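Local coordinates for 6-phospho-alpha-glucosidase (Merdibacter massiliensis, PDB 6VC6), which hydrolyses 6-phospho-alpha-glucosides to release glucose 6-phosphate, probably by the NAD- and manganese-dependent redox-assisted mechanism of glycoside hydrolase family 4, at residues T14-F19 with F82-A87. Residues are numbered along the deposited sequence; the frame is centred on the assembly and turned at random.
Sequences TYTPGF and FMQMRA. With NAD (nicotinamide-adenine-dinucleotide), chain G.
Q84 reaches across to T16 and F19 in the Rossmann-type dinucleotide fold, where the start of helix 16-25 faces the C-terminal end of strand 80-83 and both segments line the NAD site. The polar link is one hydrogen bond, from T16 OG1 to Q84 OE1 (2.8 Å), with the donor tilted 22° from the carbonyl plane. Threonine suits this place because its hydroxyl, on a short branch beside the backbone N, donates straight to the amide oxygen. With CG between the backbone N and the carbonyl carbon (chi1 55°) and the chain extended beyond it, Q84 is long enough to carry its amide over to the helix. There NE2 comes within 3.2 Å of F19 CE1 and 3.5 Å of Y15 CB, the amide plane almost perpendicular to the F19 ring. A leucine here would probably leave the T16 hydroxyl without this acceptor and lose the NE2 approach to F19 and Y15.

The apolar part is F19 CE2 against F82 CD2 (4.0 Å), two buried rings from helix and strand, with I8 and M323 touching both.

Y15 touches both NAD and the bound sugar phosphate. The coenzyme's diphosphate bridges the segments: T14 OG1 donates to NAD O2N (3.0 Å) and its backbone N to O1A, while R86, whose positive guanidinium suits the phosphates and is salt-bridged to E109 through NH2, sends NH1 to NAD O1N (3.0 Å) and NE to the bridging NAD O3 at 2.9 Å, with an N-H...O angle of 162°.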
loop_
_atom_site.group_PDB
_atom_site.type_symbol
_atom_site.label_atom_id
_atom_site.label_comp_id
_atom_site.label_asym_id
_atom_site.label_seq_id
_atom_site.Cartn_x
_atom_site.Cartn_y
_atom_site.Cartn_z
ATOM N N THR A 14 -10.010 -3.906 8.618
ATOM C CA THR A 14 -9.979 -3.018 9.774
ATOM C C THR A 14 -10.002 -1.548 9.376
ATOM O O THR A 14 -10.331 -0.698 10.209
ATOM C CB THR A 14 -8.739 -3.300 10.625
ATOM O OG1 THR A 14 -7.560 -2.963 9.883
ATOM C CG2 THR A 14 -8.685 -4.769 11.017
ATOM N N TYR A 15 -9.659 -1.230 8.127
ATOM C CA TYR A 15 -9.685 0.141 7.637
ATOM C C TYR A 15 -11.056 0.572 7.135
ATOM O O TYR A 15 -11.272 1.772 6.933
ATOM C CB TYR A 15 -8.664 0.321 6.507
ATOM C CG TYR A 15 -7.222 0.132 6.923
ATOM C CD1 TYR A 15 -6.520 1.155 7.547
ATOM C CD2 TYR A 15 -6.561 -1.064 6.680
ATOM C CE1 TYR A 15 -5.200 0.989 7.924
ATOM C CE2 TYR A 15 -5.241 -1.240 7.053
ATOM C CZ TYR A 15 -4.566 -0.211 7.674
ATOM O OH TYR A 15 -3.253 -0.383 8.047
ATOM N N THR A 16 -11.979 -0.369 6.928
ATOM C CA THR A 16 -13.281 -0.014 6.369
ATOM C C THR A 16 -14.085 0.939 7.251
ATOM O O THR A 16 -14.673 1.885 6.699
ATOM C CB THR A 16 -14.082 -1.289 6.066
ATOM O OG1 THR A 16 -13.349 -2.108 5.148
ATOM C CG2 THR A 16 -15.433 -0.942 5.455
ATOM N N PRO A 17 -14.168 0.766 8.579
ATOM C CA PRO A 17 -14.866 1.785 9.384
ATOM C C PRO A 17 -14.288 3.179 9.214
ATOM O O PRO A 17 -15.043 4.160 9.209
ATOM C CB PRO A 17 -14.704 1.266 10.818
ATOM C CG PRO A 17 -14.584 -0.203 10.661
ATOM C CD PRO A 17 -13.789 -0.399 9.402
ATOM N N GLY A 18 -12.966 3.295 9.065
ATOM C CA GLY A 18 -12.376 4.592 8.782
ATOM C C GLY A 18 -12.824 5.165 7.452
ATOM O O GLY A 18 -12.875 6.387 7.282
ATOM N N PHE A 19 -13.154 4.298 6.493
ATOM C CA PHE A 19 -13.667 4.772 5.211
ATOM C C PHE A 19 -15.104 5.261 5.341
ATOM O O PHE A 19 -15.468 6.293 4.762
ATOM C CB PHE A 19 -13.574 3.662 4.165
ATOM C CG PHE A 19 -12.273 3.640 3.418
ATOM C CD1 PHE A 19 -11.229 2.836 3.843
ATOM C CD2 PHE A 19 -12.094 4.421 2.287
ATOM C CE1 PHE A 19 -10.030 2.812 3.155
ATOM C CE2 PHE A 19 -10.898 4.401 1.595
ATOM C CZ PHE A 19 -9.865 3.594 2.031
ATOM N N PHE A 82 -12.909 0.601 -4.690
ATOM C CA PHE A 82 -11.847 0.760 -3.701
ATOM C C PHE A 82 -11.431 -0.632 -3.237
ATOM O O PHE A 82 -12.210 -1.331 -2.582
ATOM C CB PHE A 82 -12.310 1.612 -2.519
ATOM C CG PHE A 82 -12.526 3.068 -2.849
ATOM C CD1 PHE A 82 -12.345 3.550 -4.135
ATOM C CD2 PHE A 82 -12.911 3.957 -1.857
ATOM C CE1 PHE A 82 -12.548 4.887 -4.428
ATOM C CE2 PHE A 82 -13.115 5.295 -2.142
ATOM C CZ PHE A 82 -12.932 5.760 -3.429
HETATM N N MSE A 83 -10.210 -1.034 -3.572
HETATM C CA MSE A 83 -9.737 -2.372 -3.228
HETATM C C MSE A 83 -8.752 -2.348 -2.062
HETATM O O MSE A 83 -7.710 -1.697 -2.132
HETATM C CB MSE A 83 -9.089 -3.035 -4.446
HETATM C CG MSE A 83 -9.859 -2.841 -5.740
HETATM SE SE MSE A 83 -9.457 -4.215 -7.064
HETATM C CE MSE A 83 -10.363 -5.715 -6.221
ATOM N N GLN A 84 -9.087 -3.065 -0.992
ATOM C CA GLN A 84 -8.228 -3.167 0.184
ATOM C C GLN A 84 -8.317 -4.572 0.777
ATOM O O GLN A 84 -8.500 -4.760 1.981
ATOM C CB GLN A 84 -8.583 -2.100 1.220
ATOM C CG GLN A 84 -10.039 -2.093 1.665
ATOM C CD GLN A 84 -10.285 -1.140 2.819
ATOM O OE1 GLN A 84 -11.357 -1.138 3.424
ATOM N NE2 GLN A 84 -9.285 -0.321 3.129
HETATM N N MSE A 85 -8.157 -5.573 -0.075
HETATM C CA MSE A 85 -8.133 -6.961 0.348
HETATM C C MSE A 85 -6.805 -7.332 0.949
HETATM O O MSE A 85 -5.823 -6.666 0.652
HETATM C CB MSE A 85 -8.423 -7.903 -0.820
HETATM C CG MSE A 85 -7.265 -8.037 -1.809
HETATM SE SE MSE A 85 -7.337 -9.587 -3.013
HETATM C CE MSE A 85 -9.107 -9.242 -3.730
ATOM N N ARG A 86 -6.762 -8.369 1.773
ATOM C CA ARG A 86 -5.517 -8.969 2.252
ATOM C C ARG A 86 -5.615 -10.465 1.972
ATOM O O ARG A 86 -6.234 -11.205 2.743
ATOM C CB ARG A 86 -5.284 -8.689 3.734
ATOM C CG ARG A 86 -3.950 -9.207 4.253
ATOM C CD ARG A 86 -3.818 -9.031 5.761
ATOM N NE ARG A 86 -3.650 -7.633 6.150
ATOM C CZ ARG A 86 -2.492 -6.980 6.111
ATOM N NH1 ARG A 86 -2.432 -5.710 6.486
ATOM N NH2 ARG A 86 -1.395 -7.597 5.691
ATOM N N ALA A 87 -5.016 -10.899 0.864
ATOM C CA ALA A 87 -5.073 -12.302 0.472
ATOM C C ALA A 87 -4.451 -13.177 1.549
ATOM O O ALA A 87 -3.257 -13.060 1.846
ATOM C CB ALA A 87 -4.356 -12.505 -0.862
HETATM P PA NAD G . -7.568 -7.230 7.113
HETATM O O1A NAD G . -8.085 -6.543 8.354
HETATM O O2A NAD G . -7.260 -8.707 7.142
HETATM O O5B NAD G . -8.602 -6.959 5.912
HETATM C C5B NAD G . -8.553 -7.743 4.725
HETATM C C4B NAD G . -9.967 -8.030 4.249
HETATM O O4B NAD G . -9.947 -8.420 2.874
HETATM C C3B NAD G . -10.574 -9.177 5.040
HETATM O O3B NAD G . -11.853 -8.785 5.544
HETATM C C2B NAD G . -10.747 -10.301 4.041
HETATM O O2B NAD G . -11.975 -10.996 4.271
HETATM C C1B NAD G . -10.766 -9.579 2.706
HETATM N N9A NAD G . -10.268 -10.440 1.605
HETATM C C8A NAD G . -9.206 -11.267 1.639
HETATM N N7A NAD G . -9.051 -11.907 0.450
HETATM C C5A NAD G . -10.036 -11.488 -0.367
HETATM C C6A NAD G . -10.466 -11.759 -1.759
HETATM N N6A NAD G . -9.790 -12.632 -2.545
HETATM N N1A NAD G . -11.555 -11.104 -2.221
HETATM C C2A NAD G . -12.238 -10.233 -1.454
HETATM N N3A NAD G . -11.906 -9.941 -0.185
HETATM C C4A NAD G . -10.837 -10.527 0.404
HETATM O O3 NAD G . -6.259 -6.454 6.586
HETATM P PN NAD G . -5.954 -4.918 6.949
HETATM O O1N NAD G . -4.873 -4.885 8.004
HETATM O O2N NAD G . -7.253 -4.177 7.158
HETATM O O5D NAD G . -5.312 -4.434 5.559
HETATM C C5D NAD G . -6.153 -4.120 4.451
HETATM C C4D NAD G . -5.286 -4.021 3.205
HETATM O O4D NAD G . -4.908 -2.661 2.978
HETATM C C3D NAD G . -4.003 -4.819 3.382
HETATM O O3D NAD G . -3.781 -5.610 2.213
HETATM C C2D NAD G . -2.913 -3.776 3.473
HETATM O O2D NAD G . -1.697 -4.244 2.889
HETATM C C1D NAD G . -3.513 -2.634 2.675
HETATM N N1N NAD G . -2.899 -1.346 2.987
HETATM C C2N NAD G . -2.191 -0.766 2.017
HETATM C C3N NAD G . -1.571 0.454 2.214
HETATM C C7N NAD G . -0.785 1.058 1.090
HETATM O O7N NAD G . -0.044 2.001 1.315
HETATM N N7N NAD G . -0.913 0.534 -0.128
HETATM C C4N NAD G . -1.703 1.090 3.442
HETATM C C5N NAD G . -2.443 0.464 4.441
HETATM C C6N NAD G . -3.044 -0.765 4.184
#